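Local coordinates for solute binding protein MsmE (Bacillus subtilis subsp. subtilis str. 168, PDB 4R6H) that binds melibiose, raffinose and stachyose as the solute-binding component of an ABC transporter that imports these sugars, at residues A[200-205]-A[229-234]; A[194-199]-A[371-376]. One frame throughout, in Å; residues are numbered along the deposited sequence. Where two conformers were deposited one is given.

Helix 192-206 is common to both contacts: residues 200-205 pack against helix 229-240 in interaction 1, while residues 194-199 meet the 371-376 turn in interaction 2. The two centres lie about 10 Å apart, and interaction 1 is nested along the chain inside the loop that interaction 2 closes. They also touch directly. Tyr197 OH lies 2.7 Å from Leu231 O and Tyr198 OH 2.8 Å from Ser232 OG, both probable hydrogen bonds, while Ala202 CB packs 3.5 Å from Phe374 CD2. The centre of interaction 1 lies about 17 Å from the centre of the chain, that of interaction 2 about 8 Å. In this open conformation, as in relatives, sugar probably binds between the two lobes.

Interaction 1. Residues A[200-205]-A[229-234]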
# COMPACT_ATOMS: atom_id res chain seq x y z
N GLN A 200 8.22 3.79 -0.66
CA GLN A 200 8.59 2.42 -0.88
C GLN A 200 10.09 2.21 -0.69
O GLN A 200 10.48 1.27 -0.03
CB GLN A 200 8.20 1.88 -2.27
CG GLN A 200 6.76 1.50 -2.41
CD GLN A 200 6.40 0.88 -3.76
OE1 GLN A 200 5.37 1.21 -4.31
NE2 GLN A 200 7.15 -0.13 -4.19
N PHE A 201 10.90 3.11 -1.28
CA PHE A 201 12.36 2.88 -1.22
C PHE A 201 12.96 3.23 0.14
O PHE A 201 14.07 2.80 0.46
CB PHE A 201 13.09 3.53 -2.38
CG PHE A 201 12.99 2.77 -3.67
CD1 PHE A 201 13.67 1.55 -3.86
CD2 PHE A 201 12.24 3.26 -4.72
CE1 PHE A 201 13.58 0.89 -5.07
CE2 PHE A 201 12.18 2.61 -5.94
CZ PHE A 201 12.85 1.39 -6.10
N ALA A 202 12.25 3.99 0.96
CA ALA A 202 12.71 4.24 2.33
C ALA A 202 12.86 2.96 3.14
O ALA A 202 13.71 2.85 4.01
CB ALA A 202 11.74 5.17 3.05
N THR A 203 12.03 1.95 2.85
CA THR A 203 12.13 0.66 3.54
C THR A 203 13.46 -0.10 3.30
O THR A 203 14.17 -0.36 4.30
CB THR A 203 10.85 -0.19 3.27
OG1 THR A 203 9.72 0.41 3.95
CG2 THR A 203 10.98 -1.62 3.73
N PRO A 204 13.85 -0.36 2.04
CA PRO A 204 15.18 -0.99 1.87
C PRO A 204 16.29 -0.06 2.34
O PRO A 204 17.34 -0.54 2.80
CB PRO A 204 15.27 -1.24 0.37
CG PRO A 204 14.18 -0.45 -0.28
CD PRO A 204 13.10 -0.33 0.77
N LEU A 205 16.10 1.25 2.28
CA LEU A 205 17.20 2.16 2.68
C LEU A 205 17.41 2.14 4.18
O LEU A 205 18.56 2.06 4.62
CB LEU A 205 16.93 3.58 2.23
CG LEU A 205 17.98 4.65 2.61
CD1 LEU A 205 19.24 4.39 1.85
CD2 LEU A 205 17.42 6.00 2.29
N THR A 229 19.02 11.49 2.04
CA THR A 229 19.37 12.24 0.84
C THR A 229 19.61 11.38 -0.38
O THR A 229 19.33 11.79 -1.53
CB THR A 229 20.63 13.13 1.12
OG1 THR A 229 20.37 13.92 2.29
CG2 THR A 229 20.98 14.00 -0.02
N TYR A 230 20.14 10.19 -0.09
CA TYR A 230 20.33 9.19 -1.16
C TYR A 230 19.14 9.05 -2.12
O TYR A 230 19.31 9.05 -3.34
CB TYR A 230 20.66 7.84 -0.53
CG TYR A 230 20.76 6.70 -1.49
CD1 TYR A 230 21.92 6.46 -2.19
CD2 TYR A 230 19.70 5.81 -1.68
CE1 TYR A 230 22.04 5.37 -3.06
CE2 TYR A 230 19.82 4.74 -2.56
CZ TYR A 230 20.97 4.52 -3.22
OH TYR A 230 21.04 3.45 -4.10
N LEU A 231 17.93 8.99 -1.55
CA LEU A 231 16.78 8.82 -2.44
C LEU A 231 16.50 10.02 -3.35
O LEU A 231 16.03 9.87 -4.50
CB LEU A 231 15.52 8.48 -1.64
CG LEU A 231 15.62 7.17 -0.85
CD1 LEU A 231 14.40 7.03 0.04
CD2 LEU A 231 15.80 6.00 -1.77
N SER A 232 16.80 11.21 -2.84
CA SER A 232 16.65 12.38 -3.67
C SER A 232 17.74 12.46 -4.78
O SER A 232 17.47 12.91 -5.91
CB SER A 232 16.70 13.64 -2.81
OG SER A 232 15.51 13.73 -2.00
N GLU A 233 18.95 12.04 -4.41
CA GLU A 233 20.04 11.96 -5.38
C GLU A 233 19.71 10.99 -6.51
O GLU A 233 19.91 11.31 -7.69
CB GLU A 233 21.36 11.62 -4.72
CG GLU A 233 21.88 12.83 -3.94
CD GLU A 233 23.01 12.47 -3.04
OE1 GLU A 233 22.91 11.44 -2.36
OE2 GLU A 233 23.98 13.21 -3.04
N ILE A 234 19.18 9.83 -6.16
CA ILE A 234 18.80 8.85 -7.17
C ILE A 234 17.72 9.43 -8.10
O ILE A 234 17.78 9.34 -9.32
CB ILE A 234 18.32 7.55 -6.52
CG1 ILE A 234 19.46 6.79 -5.83
CG2 ILE A 234 17.68 6.68 -7.62
CD1 ILE A 234 20.63 6.42 -6.75
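Leu231 is the bump of this contact, and the hollow that receives it is formed by Phe201, Ala202 and Leu205 on the facing helix. Its two methyls part to reach different walls. CD2 rests against Phe201 CB at 3.7 Å, whereas CD1 lies 3.8 Å from the backbone N of Ala202; the small Ala202 CB is 4.4 Å from Leu231 CD1. Leu205 forms another wall, meeting Leu231 tip to tip with its CD2 3.8 Å from Leu231 CG. The other prong of Leu205, CD1, goes to the Tyr230 ring, which it approaches obliquely at 3.8 Å from Tyr230 CD2. With CG anti to the backbone N (chi1 179°), Leu205 extends far enough for its fork to serve both neighbours at once. Ile234 CG1, one turn on from Tyr230, lies over one face of the same ring, toward its rim. Phe201 contributes its CB alone, because its ring turns off toward Tyr197, which it meets with planes about 55° apart. No hydrogen bond crosses between the segments; the side-chain contacts are apolar. The local axes approach to 10.5 Å, with an angle of 127° between their N-to-C directions. Helix 192-206 is kinked at Pro204, whose ring nitrogen has no hydrogen to give to the preceding turn. Met163 of helix 163-177 packs against Phe201, Tyr230 and Ile234, and helix 401-420 touches Thr229, Ser232 and Glu233.

Interaction 2. Residues A[194-199]-A[371-376]; sequences FAQYYD and EPYFDR
Asp199 OD1 accepts a hydrogen bond from Asp375 N (2.9 Å) through its syn lone pair, in a bent geometry (133°). Beside it the packing is very tight. Asp199 OD2 stands 2.5 Å from Asp375 OD1, with the carboxylate planes 73° apart, a separation consistent with a proton held by one of the two acids. Asp199 OD1 also lies 3.4 Å from Phe374 CB, near the plane of that ring. In this part of the two-lobed solute-binding-protein fold, strand 370-372 passes through Tyr373, at the N-cap position, into helix 374-378; helix 192-206 meets Asp375 N directly and Phe374 N through a water. That water gives a bond to Asp199 O (2.7 Å) and accepts one from Phe374 N (2.8 Å), an indirect link beside the direct grip of the carboxylate. Replacing Asp199 by alanine is likely to leave Asp375 N without this acceptor and to open a gap beside the Asp375 carboxylate. The looser side lies at the partly exposed Tyr373 and Gln196, where Gln196 NE2 is 4.3 Å from Tyr373 OH. The Tyr373 ring has two modelled conformers, which makes its contact with Asp199 less certain; its OH bonds Asp143, while Gln196 NE2 turns to Gln270 O.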
# COMPACT_ATOMS: atom_id res chain seq x y z
N PHE A 194 5.38 10.85 -6.56
CA PHE A 194 6.72 10.90 -5.98
C PHE A 194 6.74 10.42 -4.55
O PHE A 194 7.71 9.79 -4.09
CB PHE A 194 7.30 12.31 -6.06
CG PHE A 194 7.44 12.81 -7.47
CD1 PHE A 194 8.36 12.21 -8.32
CD2 PHE A 194 6.66 13.86 -7.95
CE1 PHE A 194 8.50 12.66 -9.62
CE2 PHE A 194 6.80 14.31 -9.25
CZ PHE A 194 7.71 13.70 -10.09
N ALA A 195 5.67 10.66 -3.80
CA ALA A 195 5.60 10.13 -2.48
C ALA A 195 5.74 8.62 -2.48
O ALA A 195 6.36 8.03 -1.58
CB ALA A 195 4.33 10.57 -1.75
N GLN A 196 5.10 7.97 -3.44
CA GLN A 196 5.15 6.52 -3.50
C GLN A 196 6.60 6.01 -3.67
O GLN A 196 7.01 5.00 -3.08
CB GLN A 196 4.27 6.00 -4.64
CG GLN A 196 4.22 4.50 -4.68
CD GLN A 196 3.17 3.89 -5.58
OE1 GLN A 196 2.33 4.57 -6.15
NE2 GLN A 196 3.20 2.55 -5.67
N TYR A 197 7.34 6.71 -4.53
CA TYR A 197 8.76 6.40 -4.75
C TYR A 197 9.53 6.49 -3.43
O TYR A 197 10.27 5.57 -3.03
CB TYR A 197 9.34 7.33 -5.84
CG TYR A 197 10.84 7.40 -5.82
CD1 TYR A 197 11.62 6.39 -6.40
CD2 TYR A 197 11.47 8.42 -5.14
CE1 TYR A 197 13.02 6.44 -6.31
CE2 TYR A 197 12.85 8.47 -5.04
CZ TYR A 197 13.61 7.51 -5.66
OH TYR A 197 15.00 7.56 -5.54
N TYR A 198 9.42 7.64 -2.78
CA TYR A 198 10.14 7.84 -1.53
C TYR A 198 9.74 6.83 -0.48
O TYR A 198 10.58 6.28 0.23
CB TYR A 198 9.96 9.24 -1.00
CG TYR A 198 10.78 10.35 -1.64
CD1 TYR A 198 12.17 10.36 -1.56
CD2 TYR A 198 10.17 11.45 -2.22
CE1 TYR A 198 12.92 11.41 -2.09
CE2 TYR A 198 10.91 12.49 -2.72
CZ TYR A 198 12.29 12.49 -2.63
OH TYR A 198 12.98 13.56 -3.17
N ASP A 199 8.42 6.65 -0.31
CA ASP A 199 7.91 5.78 0.74
C ASP A 199 8.36 4.34 0.55
O ASP A 199 8.84 3.69 1.52
CB ASP A 199 6.36 5.91 0.77
CG ASP A 199 5.75 5.58 2.10
OD1 ASP A 199 6.41 5.57 3.12
OD2 ASP A 199 4.53 5.44 2.12
N GLU A 371 6.98 -5.82 4.20
CA GLU A 371 7.19 -4.75 5.15
C GLU A 371 6.02 -3.76 5.07
O GLU A 371 5.55 -3.42 3.96
CB GLU A 371 8.49 -3.98 4.85
CG GLU A 371 9.72 -4.64 5.48
CD GLU A 371 9.77 -4.35 6.97
OE1 GLU A 371 9.48 -3.21 7.41
OE2 GLU A 371 10.05 -5.33 7.70
N PRO A 372 5.56 -3.25 6.21
CA PRO A 372 4.54 -2.22 6.16
C PRO A 372 5.02 -0.94 5.50
O PRO A 372 6.23 -0.64 5.49
CB PRO A 372 4.20 -1.97 7.65
CG PRO A 372 5.45 -2.39 8.37
CD PRO A 372 6.01 -3.53 7.59
N TYR A 373 4.11 -0.13 4.99
CA TYR A 373 4.51 1.15 4.44
C TYR A 373 5.28 1.99 5.44
O TYR A 373 4.86 2.19 6.58
CB TYR A 373 3.32 1.94 3.88
CG TYR A 373 3.16 1.71 2.40
CD1 TYR A 373 3.95 2.41 1.48
CD2 TYR A 373 2.29 0.76 1.92
CE1 TYR A 373 3.83 2.19 0.14
CE2 TYR A 373 2.16 0.53 0.57
CZ TYR A 373 2.93 1.25 -0.32
OH TYR A 373 2.82 1.04 -1.66
N PHE A 374 6.43 2.49 5.01
CA PHE A 374 7.37 3.19 5.88
C PHE A 374 6.67 4.34 6.61
O PHE A 374 6.88 4.54 7.84
CB PHE A 374 8.53 3.72 5.02
CG PHE A 374 9.53 4.55 5.74
CD1 PHE A 374 10.55 3.93 6.45
CD2 PHE A 374 9.50 5.92 5.65
CE1 PHE A 374 11.52 4.67 7.07
CE2 PHE A 374 10.48 6.68 6.30
CZ PHE A 374 11.48 6.04 7.00
N ASP A 375 5.90 5.15 5.90
CA ASP A 375 5.37 6.35 6.52
C ASP A 375 4.37 6.05 7.62
O ASP A 375 4.27 6.82 8.59
CB ASP A 375 4.76 7.32 5.49
CG ASP A 375 3.43 6.83 4.92
OD1 ASP A 375 3.36 5.73 4.33
OD2 ASP A 375 2.42 7.55 5.09
N ARG A 376 3.64 4.96 7.48
CA ARG A 376 2.63 4.59 8.44
C ARG A 376 3.22 4.09 9.75
O ARG A 376 2.65 4.28 10.81
CB ARG A 376 1.62 3.60 7.79
CG ARG A 376 0.97 4.22 6.56
CD ARG A 376 -0.26 3.45 6.04
NE ARG A 376 -0.40 3.60 4.58
CZ ARG A 376 -1.32 3.00 3.82
NH1 ARG A 376 -2.23 2.21 4.37
NH2 ARG A 376 -1.32 3.18 2.50
O HOH W 1 7.57 1.58 2.60